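PDB 2RIJ: 2,3,4,5-tetrahydropyridine-2,6-dicarboxylate N-succinyltransferase from Campylobacter jejuni, which probably catalyses succinyl transfer from succinyl-CoA to tetrahydrodipicolinate, giving N-succinyl-L-2-amino-6-oxopimelate on the succinylase route to lysine. Local coordinates for residues K40-Q45 with P177-Y182; A61-A66 with D91-C96; S79-T84 with F124-L129. One frame throughout, in Å; residues are numbered along the deposited sequence. Where two conformers were deposited one is given.

Contact 1. Residues K40-Q45 with P177-Y182; sequences KNKILQ and PIELEY
The ring of P177 meets L44 and Q45 along its CB, CG and CD atoms, while the carboxylate of E179 meets the aliphatic chain of K42. CB of L44 comes up to the CB-CG side of the proline, 3.7 Å from P177 CG, and CD1 of L44 reaches past it to within 4.1 Å of E179 CG. With CG set opposite the carbonyl carbon, chi1 -47° turns CG of L44, and with it CD1, toward P177 and E179. Q45 crosses the proline at about a right angle: its extended chain carries NE2 to 3.9 Å from P177 CD, an amide against a CH2 group. That amide is fixed at both ends, NE2 giving a hydrogen bond to OD2 of D34 and OE1 pairing with NE2 of H211, which should hold its rotation in this buried spot. W172 of the adjoining strand packs on both Q45 and P177.

Farther out, K42 brings CD to 3.6 Å from E179 OE1. Bends at chi3 and chi4 leave its NZ 5.1 Å from E179 OE1, so the opposite charges are near but make no salt bridge. The other oxygen, OE2, is gripped by the backbone N-H groups of L38 and N39, tying the N-cap residue of helix 180-192 to the turn before K40. Q37 adds a double link, its NE2 bonding P177 O and its OE1 accepting from E179 N.

The contact thus joins strand 43-48 of one antiparallel sheet to the outer strand 176-178 of another through side chains, with Q37, L38 and N39 binding P177 and E179. L44 and Q45 both face D34 of strand 27-35, a classic beta bulge in that strand pair, and it is the bulged residues that meet P177.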
loop_
_atom_site.group_PDB
_atom_site.type_symbol
_atom_site.label_atom_id
_atom_site.label_comp_id
_atom_site.label_asym_id
_atom_site.label_seq_id
_atom_site.Cartn_x
_atom_site.Cartn_y
_atom_site.Cartn_z
ATOM N N LYS A 40 50.040 -36.478 -21.741
ATOM C CA LYS A 40 49.846 -36.364 -23.187
ATOM C C LYS A 40 48.653 -37.170 -23.692
ATOM O O LYS A 40 48.203 -36.960 -24.794
ATOM C CB LYS A 40 51.133 -36.723 -23.949
ATOM C CG LYS A 40 52.234 -35.641 -23.846
ATOM N N ASN A 41 48.090 -38.039 -22.874
ATOM C CA ASN A 41 46.837 -38.689 -23.262
ATOM C C ASN A 41 45.577 -37.909 -22.894
ATOM O O ASN A 41 44.466 -38.320 -23.229
ATOM C CB ASN A 41 46.769 -40.067 -22.622
ATOM C CG ASN A 41 47.929 -40.940 -23.044
ATOM O OD1 ASN A 41 48.182 -41.127 -24.241
ATOM N ND2 ASN A 41 48.658 -41.465 -22.062
ATOM N N LYS A 42 45.745 -36.819 -22.160
ATOM C CA LYS A 42 44.627 -35.970 -21.764
ATOM C C LYS A 42 44.349 -35.038 -22.923
ATOM O O LYS A 42 45.245 -34.340 -23.359
ATOM C CB LYS A 42 45.022 -35.197 -20.512
ATOM C CG LYS A 42 43.886 -34.731 -19.662
ATOM C CD LYS A 42 44.421 -34.058 -18.390
ATOM C CE LYS A 42 44.816 -35.089 -17.327
ATOM N NZ LYS A 42 43.616 -35.758 -16.708
ATOM N N ILE A 43 43.136 -35.085 -23.469
ATOM C CA ILE A 43 42.720 -34.167 -24.533
ATOM C C ILE A 43 42.113 -32.937 -23.833
ATOM O O ILE A 43 41.085 -33.035 -23.144
ATOM C CB ILE A 43 41.691 -34.805 -25.499
ATOM C CG1 ILE A 43 42.202 -36.162 -26.058
ATOM C CG2 ILE A 43 41.297 -33.821 -26.599
ATOM C CD1 ILE A 43 43.607 -36.170 -26.556
ATOM N N LEU A 44 42.799 -31.804 -23.973
ATOM C CA LEU A 44 42.386 -30.543 -23.411
ATOM C C LEU A 44 41.472 -29.693 -24.287
ATOM O O LEU A 44 40.781 -28.829 -23.749
ATOM C CB LEU A 44 43.599 -29.703 -23.032
ATOM C CG LEU A 44 44.690 -30.431 -22.251
ATOM C CD1 LEU A 44 45.718 -29.396 -21.905
ATOM C CD2 LEU A 44 44.110 -31.080 -21.018
ATOM N N GLN A 45 41.485 -29.924 -25.597
ATOM C CA GLN A 45 40.662 -29.198 -26.543
ATOM C C GLN A 45 40.695 -29.904 -27.896
ATOM O O GLN A 45 41.691 -30.549 -28.256
ATOM C CB GLN A 45 41.174 -27.754 -26.729
ATOM C CG GLN A 45 40.239 -26.896 -27.550
ATOM C CD GLN A 45 40.627 -25.434 -27.614
ATOM O OE1 GLN A 45 39.771 -24.542 -27.433
ATOM N NE2 GLN A 45 41.908 -25.164 -27.892
ATOM N N PRO A 177 45.173 -24.226 -24.080
ATOM C CA PRO A 177 45.048 -24.837 -22.772
ATOM C C PRO A 177 46.397 -25.306 -22.196
ATOM O O PRO A 177 47.259 -25.844 -22.913
ATOM C CB PRO A 177 44.069 -26.001 -23.012
ATOM C CG PRO A 177 44.332 -26.405 -24.475
ATOM C CD PRO A 177 44.704 -25.110 -25.162
ATOM N N ILE A 178 46.565 -25.096 -20.898
ATOM C CA ILE A 178 47.734 -25.536 -20.150
ATOM C C ILE A 178 47.254 -26.206 -18.872
ATOM O O ILE A 178 46.471 -25.636 -18.124
ATOM C CB ILE A 178 48.624 -24.341 -19.770
ATOM C CG1 ILE A 178 48.950 -23.513 -21.018
ATOM C CG2 ILE A 178 49.894 -24.825 -18.965
ATOM C CD1 ILE A 178 49.718 -22.232 -20.735
ATOM N N GLU A 179 47.720 -27.419 -18.625
ATOM C CA GLU A 179 47.417 -28.125 -17.381
ATOM C C GLU A 179 47.893 -27.326 -16.192
ATOM O O GLU A 179 49.003 -26.819 -16.199
ATOM C CB GLU A 179 48.096 -29.496 -17.351
ATOM C CG GLU A 179 47.691 -30.429 -18.454
ATOM C CD GLU A 179 48.192 -31.853 -18.201
ATOM O OE1 GLU A 179 47.562 -32.563 -17.385
ATOM O OE2 GLU A 179 49.220 -32.241 -18.809
ATOM N N LEU A 180 47.041 -27.183 -15.181
ATOM C CA LEU A 180 47.388 -26.448 -13.974
ATOM C C LEU A 180 48.633 -27.081 -13.311
ATOM O O LEU A 180 49.494 -26.373 -12.803
ATOM C CB LEU A 180 46.186 -26.379 -12.994
ATOM C CG LEU A 180 44.994 -25.532 -13.530
ATOM C CD1 LEU A 180 43.739 -25.743 -12.695
ATOM C CD2 LEU A 180 45.362 -24.062 -13.608
ATOM N N GLU A 181 48.742 -28.405 -13.338
ATOM C CA GLU A 181 49.856 -29.077 -12.684
ATOM C C GLU A 181 51.172 -28.758 -13.392
ATOM O O GLU A 181 52.236 -28.723 -12.777
ATOM C CB GLU A 181 49.603 -30.581 -12.599
ATOM C CG GLU A 181 50.566 -31.338 -11.678
ATOM C CD GLU A 181 50.773 -30.676 -10.282
ATOM O OE1 GLU A 181 49.798 -30.346 -9.556
ATOM O OE2 GLU A 181 51.952 -30.498 -9.908
ATOM N N TYR A 182 51.092 -28.481 -14.684
ATOM C CA TYR A 182 52.263 -28.045 -15.430
ATOM C C TYR A 182 52.754 -26.650 -14.944
ATOM O O TYR A 182 53.959 -26.400 -14.815
ATOM C CB TYR A 182 51.968 -28.038 -16.941
ATOM C CG TYR A 182 53.113 -27.480 -17.726
ATOM C CD1 TYR A 182 54.172 -28.293 -18.114
ATOM C CD2 TYR A 182 53.178 -26.122 -18.009
ATOM C CE1 TYR A 182 55.228 -27.790 -18.825
ATOM C CE2 TYR A 182 54.236 -25.604 -18.696
ATOM C CZ TYR A 182 55.250 -26.449 -19.115
ATOM O OH TYR A 182 56.301 -25.919 -19.790
#

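Contact 2. Residues A61-A66 with D91-C96; sequences AIMLEA and DFALSC
F92 reaches across to helix 57-69 through CD2, CE2 and CZ of its ring, CD2 lying 3.5 Å from CB of A66. The ring leaves the backbone with CG opposite the main-chain N (chi1 175°), and this carries it out over the last turn of 61-66. Its CE2 edge lies in plane with the carbonyl oxygen of I62, 4.0 Å from I62 O, while CZ comes to 3.9 Å from E65 CG. E65 therefore offers the ring its methylene chain; its carboxylate, set 47° from the ring plane, is drawn off to a salt bridge between OE1 and K19.

One residue on, A93 is the point where the two backbones come near. Its small side chain lets CG2 of I62 lie 3.6 Å from A93 CA, and its CB also touches the selenium of M63, a selenomethionine. L112 of helix 107-117 packs on A93 and M63 from the same chain.

S95 turns its OG back to its own helix, bonding F92 O at 2.8 Å; C96 N donates to the same oxygen, so two donors grip it. C96 completes the interface, with its CB 3.8 Å from I62 CD1. I62 thus straddles A93 and C96 with two branches, and L12 of helix 6-17 covers both I62 and C96.

The axes of the two helical segments pass 9.1 Å apart, their N-to-C directions 139° apart. This is an obliquely antiparallel, largely apolar pair of helices, 57-69 and 87-96, closely approached at small residues and packed with helices 6-17 and 107-117 in the N-terminal region.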
loop_
_atom_site.group_PDB
_atom_site.type_symbol
_atom_site.label_atom_id
_atom_site.label_comp_id
_atom_site.label_asym_id
_atom_site.label_seq_id
_atom_site.Cartn_x
_atom_site.Cartn_y
_atom_site.Cartn_z
ATOM N N ALA A 61 31.969 -42.452 -45.036
ATOM C CA ALA A 61 32.175 -43.869 -45.373
ATOM C C ALA A 61 33.647 -44.118 -45.718
ATOM O O ALA A 61 34.222 -45.102 -45.255
ATOM C CB ALA A 61 31.289 -44.286 -46.537
ATOM N N ILE A 62 34.244 -43.203 -46.500
ATOM C CA ILE A 62 35.650 -43.317 -46.912
ATOM C C ILE A 62 36.531 -43.264 -45.676
ATOM O O ILE A 62 37.439 -44.041 -45.568
ATOM C CB ILE A 62 36.088 -42.218 -47.941
ATOM C CG1 ILE A 62 35.334 -42.346 -49.278
ATOM C CG2 ILE A 62 37.594 -42.247 -48.163
ATOM C CD1 ILE A 62 35.359 -43.776 -49.920
HETATM N N MSE A 63 36.239 -42.383 -44.727
HETATM C CA MSE A 63 37.039 -42.235 -43.502
HETATM C C MSE A 63 36.942 -43.447 -42.601
HETATM O O MSE A 63 37.930 -43.941 -42.089
HETATM C CB MSE A 63 36.570 -41.034 -42.670
HETATM C CG MSE A 63 36.802 -39.688 -43.293
HETATM SE SE MSE A 63 38.614 -39.399 -43.951
HETATM C CE MSE A 63 39.692 -40.155 -42.495
ATOM N N LEU A 64 35.718 -43.916 -42.386
ATOM C CA LEU A 64 35.486 -45.119 -41.589
ATOM C C LEU A 64 36.182 -46.321 -42.230
ATOM O O LEU A 64 36.792 -47.158 -41.535
ATOM C CB LEU A 64 33.990 -45.384 -41.448
ATOM C CG LEU A 64 33.287 -44.343 -40.555
ATOM C CD1 LEU A 64 31.779 -44.500 -40.665
ATOM C CD2 LEU A 64 33.802 -44.448 -39.101
ATOM N N GLU A 65 36.091 -46.416 -43.555
ATOM C CA GLU A 65 36.776 -47.494 -44.272
ATOM C C GLU A 65 38.323 -47.420 -44.164
ATOM O O GLU A 65 38.979 -48.440 -44.153
ATOM C CB GLU A 65 36.325 -47.528 -45.717
ATOM C CG GLU A 65 36.973 -48.602 -46.570
ATOM C CD GLU A 65 36.592 -50.029 -46.182
ATOM O OE1 GLU A 65 35.658 -50.249 -45.370
ATOM O OE2 GLU A 65 37.235 -50.954 -46.730
ATOM N N ALA A 66 38.899 -46.225 -44.074
ATOM C CA ALA A 66 40.331 -46.107 -43.902
ATOM C C ALA A 66 40.784 -46.857 -42.638
ATOM O O ALA A 66 41.810 -47.506 -42.631
ATOM C CB ALA A 66 40.743 -44.647 -43.852
ATOM N N ASP A 91 46.179 -40.840 -46.719
ATOM C CA ASP A 91 46.544 -41.264 -48.075
ATOM C C ASP A 91 45.507 -42.232 -48.685
ATOM O O ASP A 91 45.159 -42.127 -49.871
ATOM C CB ASP A 91 47.933 -41.891 -48.073
ATOM C CG ASP A 91 49.038 -40.859 -47.900
ATOM O OD1 ASP A 91 48.872 -39.689 -48.333
ATOM O OD2 ASP A 91 50.083 -41.239 -47.340
ATOM N N PHE A 92 44.981 -43.132 -47.862
ATOM C CA PHE A 92 43.943 -44.028 -48.299
ATOM C C PHE A 92 42.732 -43.206 -48.744
ATOM O O PHE A 92 42.181 -43.462 -49.805
ATOM C CB PHE A 92 43.513 -44.974 -47.196
ATOM C CG PHE A 92 42.351 -45.847 -47.583
ATOM C CD1 PHE A 92 42.557 -47.005 -48.292
ATOM C CD2 PHE A 92 41.057 -45.499 -47.260
ATOM C CE1 PHE A 92 41.470 -47.803 -48.677
ATOM C CE2 PHE A 92 40.002 -46.274 -47.639
ATOM C CZ PHE A 92 40.201 -47.419 -48.343
ATOM N N ALA A 93 42.301 -42.257 -47.911
ATOM C CA ALA A 93 41.098 -41.456 -48.204
ATOM C C ALA A 93 41.306 -40.654 -49.504
ATOM O O ALA A 93 40.471 -40.681 -50.390
ATOM C CB ALA A 93 40.746 -40.521 -46.992
ATOM N N LEU A 94 42.456 -39.994 -49.636
ATOM C CA LEU A 94 42.772 -39.200 -50.826
ATOM C C LEU A 94 42.845 -40.018 -52.102
ATOM O O LEU A 94 42.507 -39.532 -53.206
ATOM C CB LEU A 94 44.061 -38.424 -50.630
ATOM C CG LEU A 94 43.911 -37.159 -49.763
ATOM C CD1 LEU A 94 45.283 -36.638 -49.373
ATOM C CD2 LEU A 94 43.037 -36.105 -50.463
ATOM N N SER A 95 43.246 -41.274 -51.979
ATOM C CA SER A 95 43.242 -42.147 -53.139
ATOM C C SER A 95 41.806 -42.540 -53.558
ATOM O O SER A 95 41.507 -42.585 -54.752
ATOM C CB SER A 95 44.162 -43.359 -52.932
ATOM O OG SER A 95 43.589 -44.328 -52.092
ATOM N N CYS A 96 40.919 -42.791 -52.588
ATOM C CA CYS A 96 39.496 -43.048 -52.892
ATOM C C CYS A 96 38.854 -41.825 -53.532
ATOM O O CYS A 96 37.963 -41.956 -54.358
ATOM C CB CYS A 96 38.709 -43.365 -51.628
ATOM S SG CYS A 96 39.220 -44.855 -50.814
#

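Contact 3. Residues S79-T84 with F124-L129; sequences SEFVQT and FSFVCL
A water at the end of the strand pair is held by S125 OG at 2.8 Å, by T84 OG1 at 3.1 Å and, weakly, by F124 O; S125 was modelled in two conformers, and this bridge belongs to one. Between the backbones, C128 N to F81 O is 2.8 Å long and fairly straight (160° at the hydrogen), with the donor close to the line of the carbonyl. F81 N returns the bond to C128 O, and Q83 and F126 form a second reciprocal pair: F126 N donates to Q83 O at 2.9 Å, more bent, 141°. Non-hydrogen-bonded pairs alternate with these; V82 CA lies 3.3 Å from F126 O.

F81, Q83, F126 and C128 share one face. The side chains of F81 and F126 cross at about a right angle and their rings meet edge to edge, CD2 of F81 4.0 Å from CD2 of F126. SG of C128 lies near the plane of the F81 ring.

The other face carries E80, V82, T84, S125, V127 and L129. V82 CG2 meets V127 CG1 at 4.2 Å. E80 sends its carboxylate away to L136, S137 and S140.

Strand 124-129 also pairs with strand 27-35, so this strand pair belongs to an antiparallel sheet with helix 57-69 on one face and helix 138-149 on the other, an alpha+beta arrangement in the N-terminal region.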
loop_
_atom_site.group_PDB
_atom_site.type_symbol
_atom_site.label_atom_id
_atom_site.label_comp_id
_atom_site.label_asym_id
_atom_site.label_seq_id
_atom_site.Cartn_x
_atom_site.Cartn_y
_atom_site.Cartn_z
ATOM N N SER A 79 27.337 -45.037 -29.531
ATOM C CA SER A 79 26.763 -43.751 -29.938
ATOM C C SER A 79 27.745 -42.896 -30.737
ATOM O O SER A 79 27.364 -41.936 -31.406
ATOM C CB SER A 79 26.273 -42.944 -28.723
ATOM O OG SER A 79 27.269 -42.849 -27.738
ATOM N N GLU A 80 29.019 -43.231 -30.647
ATOM C CA GLU A 80 30.045 -42.395 -31.236
ATOM C C GLU A 80 31.260 -43.226 -31.554
ATOM O O GLU A 80 31.398 -44.352 -31.053
ATOM C CB GLU A 80 30.418 -41.260 -30.251
ATOM C CG GLU A 80 31.117 -41.767 -28.987
ATOM C CD GLU A 80 31.503 -40.632 -28.072
ATOM O OE1 GLU A 80 30.583 -39.933 -27.583
ATOM O OE2 GLU A 80 32.721 -40.474 -27.817
ATOM N N PHE A 81 32.123 -42.671 -32.397
ATOM C CA PHE A 81 33.404 -43.283 -32.747
ATOM C C PHE A 81 34.443 -42.188 -32.893
ATOM O O PHE A 81 34.209 -41.176 -33.563
ATOM C CB PHE A 81 33.265 -44.198 -33.998
ATOM C CG PHE A 81 34.577 -44.655 -34.570
ATOM C CD1 PHE A 81 35.276 -45.714 -34.005
ATOM C CD2 PHE A 81 35.106 -44.046 -35.692
ATOM C CE1 PHE A 81 36.485 -46.140 -34.547
ATOM C CE2 PHE A 81 36.314 -44.468 -36.233
ATOM C CZ PHE A 81 36.996 -45.528 -35.654
ATOM N N VAL A 82 35.564 -42.373 -32.185
ATOM C CA VAL A 82 36.685 -41.454 -32.182
ATOM C C VAL A 82 37.953 -42.241 -32.452
ATOM O O VAL A 82 38.190 -43.263 -31.823
ATOM C CB VAL A 82 36.814 -40.754 -30.810
ATOM C CG1 VAL A 82 37.986 -39.799 -30.773
ATOM C CG2 VAL A 82 35.499 -40.027 -30.438
ATOM N N GLN A 83 38.792 -41.767 -33.362
ATOM C CA GLN A 83 40.046 -42.458 -33.647
ATOM C C GLN A 83 41.086 -41.518 -34.187
ATOM O O GLN A 83 40.805 -40.742 -35.094
ATOM C CB GLN A 83 39.792 -43.559 -34.687
ATOM C CG GLN A 83 40.881 -44.617 -34.801
ATOM C CD GLN A 83 40.858 -45.636 -33.659
ATOM O OE1 GLN A 83 39.881 -45.769 -32.927
ATOM N NE2 GLN A 83 41.947 -46.321 -33.495
ATOM N N THR A 84 42.308 -41.651 -33.689
ATOM C CA THR A 84 43.473 -40.889 -34.170
ATOM C C THR A 84 43.769 -41.274 -35.587
ATOM O O THR A 84 43.768 -42.461 -35.919
ATOM C CB THR A 84 44.732 -41.213 -33.297
ATOM O OG1 THR A 84 44.503 -40.739 -31.983
ATOM C CG2 THR A 84 46.021 -40.576 -33.843
ATOM N N PHE A 124 45.658 -35.309 -35.078
ATOM C CA PHE A 124 44.364 -35.268 -35.711
ATOM C C PHE A 124 43.565 -36.530 -35.426
ATOM O O PHE A 124 44.110 -37.647 -35.357
ATOM C CB PHE A 124 44.517 -35.077 -37.217
ATOM C CG PHE A 124 45.319 -33.885 -37.603
ATOM C CD1 PHE A 124 44.747 -32.639 -37.656
ATOM C CD2 PHE A 124 46.650 -34.023 -37.987
ATOM C CE1 PHE A 124 45.499 -31.498 -38.025
ATOM C CE2 PHE A 124 47.411 -32.904 -38.364
ATOM C CZ PHE A 124 46.838 -31.649 -38.399
ATOM N N SER A 125 42.265 -36.345 -35.243
ATOM C CA SER A 125 41.361 -37.447 -34.900
ATOM C C SER A 125 40.039 -37.301 -35.635
ATOM O O SER A 125 39.462 -36.212 -35.715
ATOM C CB SER A 125 41.075 -37.505 -33.396
ATOM O OG SER A 125 42.183 -37.974 -32.644
ATOM N N PHE A 126 39.573 -38.413 -36.183
ATOM C CA PHE A 126 38.236 -38.500 -36.727
ATOM C C PHE A 126 37.240 -38.695 -35.592
ATOM O O PHE A 126 37.459 -39.481 -34.654
ATOM C CB PHE A 126 38.147 -39.662 -37.681
ATOM C CG PHE A 126 36.816 -39.808 -38.338
ATOM C CD1 PHE A 126 36.440 -38.959 -39.364
ATOM C CD2 PHE A 126 35.935 -40.800 -37.928
ATOM C CE1 PHE A 126 35.220 -39.127 -39.989
ATOM C CE2 PHE A 126 34.710 -40.956 -38.533
ATOM C CZ PHE A 126 34.359 -40.146 -39.577
ATOM N N VAL A 127 36.160 -37.935 -35.652
ATOM C CA VAL A 127 35.160 -37.901 -34.587
ATOM C C VAL A 127 33.821 -38.010 -35.273
ATOM O O VAL A 127 33.534 -37.242 -36.161
ATOM C CB VAL A 127 35.247 -36.583 -33.770
ATOM C CG1 VAL A 127 34.278 -36.587 -32.607
ATOM C CG2 VAL A 127 36.692 -36.347 -33.294
ATOM N N CYS A 128 33.020 -38.993 -34.887
ATOM C CA CYS A 128 31.673 -39.086 -35.411
ATOM C C CYS A 128 30.649 -39.536 -34.380
ATOM O O CYS A 128 30.969 -40.250 -33.423
ATOM C CB CYS A 128 31.620 -39.926 -36.691
ATOM S SG CYS A 128 31.559 -41.682 -36.481
ATOM N N LEU A 129 29.415 -39.082 -34.594
ATOM C CA LEU A 129 28.272 -39.473 -33.799
ATOM C C LEU A 129 27.373 -40.368 -34.642
ATOM O O LEU A 129 26.981 -39.992 -35.754
ATOM C CB LEU A 129 27.482 -38.254 -33.315
ATOM C CG LEU A 129 28.242 -37.174 -32.566
ATOM C CD1 LEU A 129 27.278 -36.032 -32.150
ATOM C CD2 LEU A 129 28.929 -37.774 -31.375
HETATM O O HOH W 1 44.918 -37.651 -32.240
#

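All three contacts belong to the part of the chain ahead of the left-handed beta-helix that probably carries the succinyl-CoA site. Contacts 2 and 3 are nested within the loop closed by contact 1 and alternate with each other: helix 57-69, strand 80-84, helix 87-96, then strand 124-129. Their centres are about 14 Å apart, and they touch where L64 CD2 of contact 2 lies 3.7 Å from F81 CD2 of contact 3. They build one helix-backed unit. Contact 1, its nearest atoms about 7 Å from contact 3, joins that sheet through strand 43-48 to the one holding strand 176-178, tying the unit to the following region; the centres of contacts 1 and 2 are about 30 Å apart.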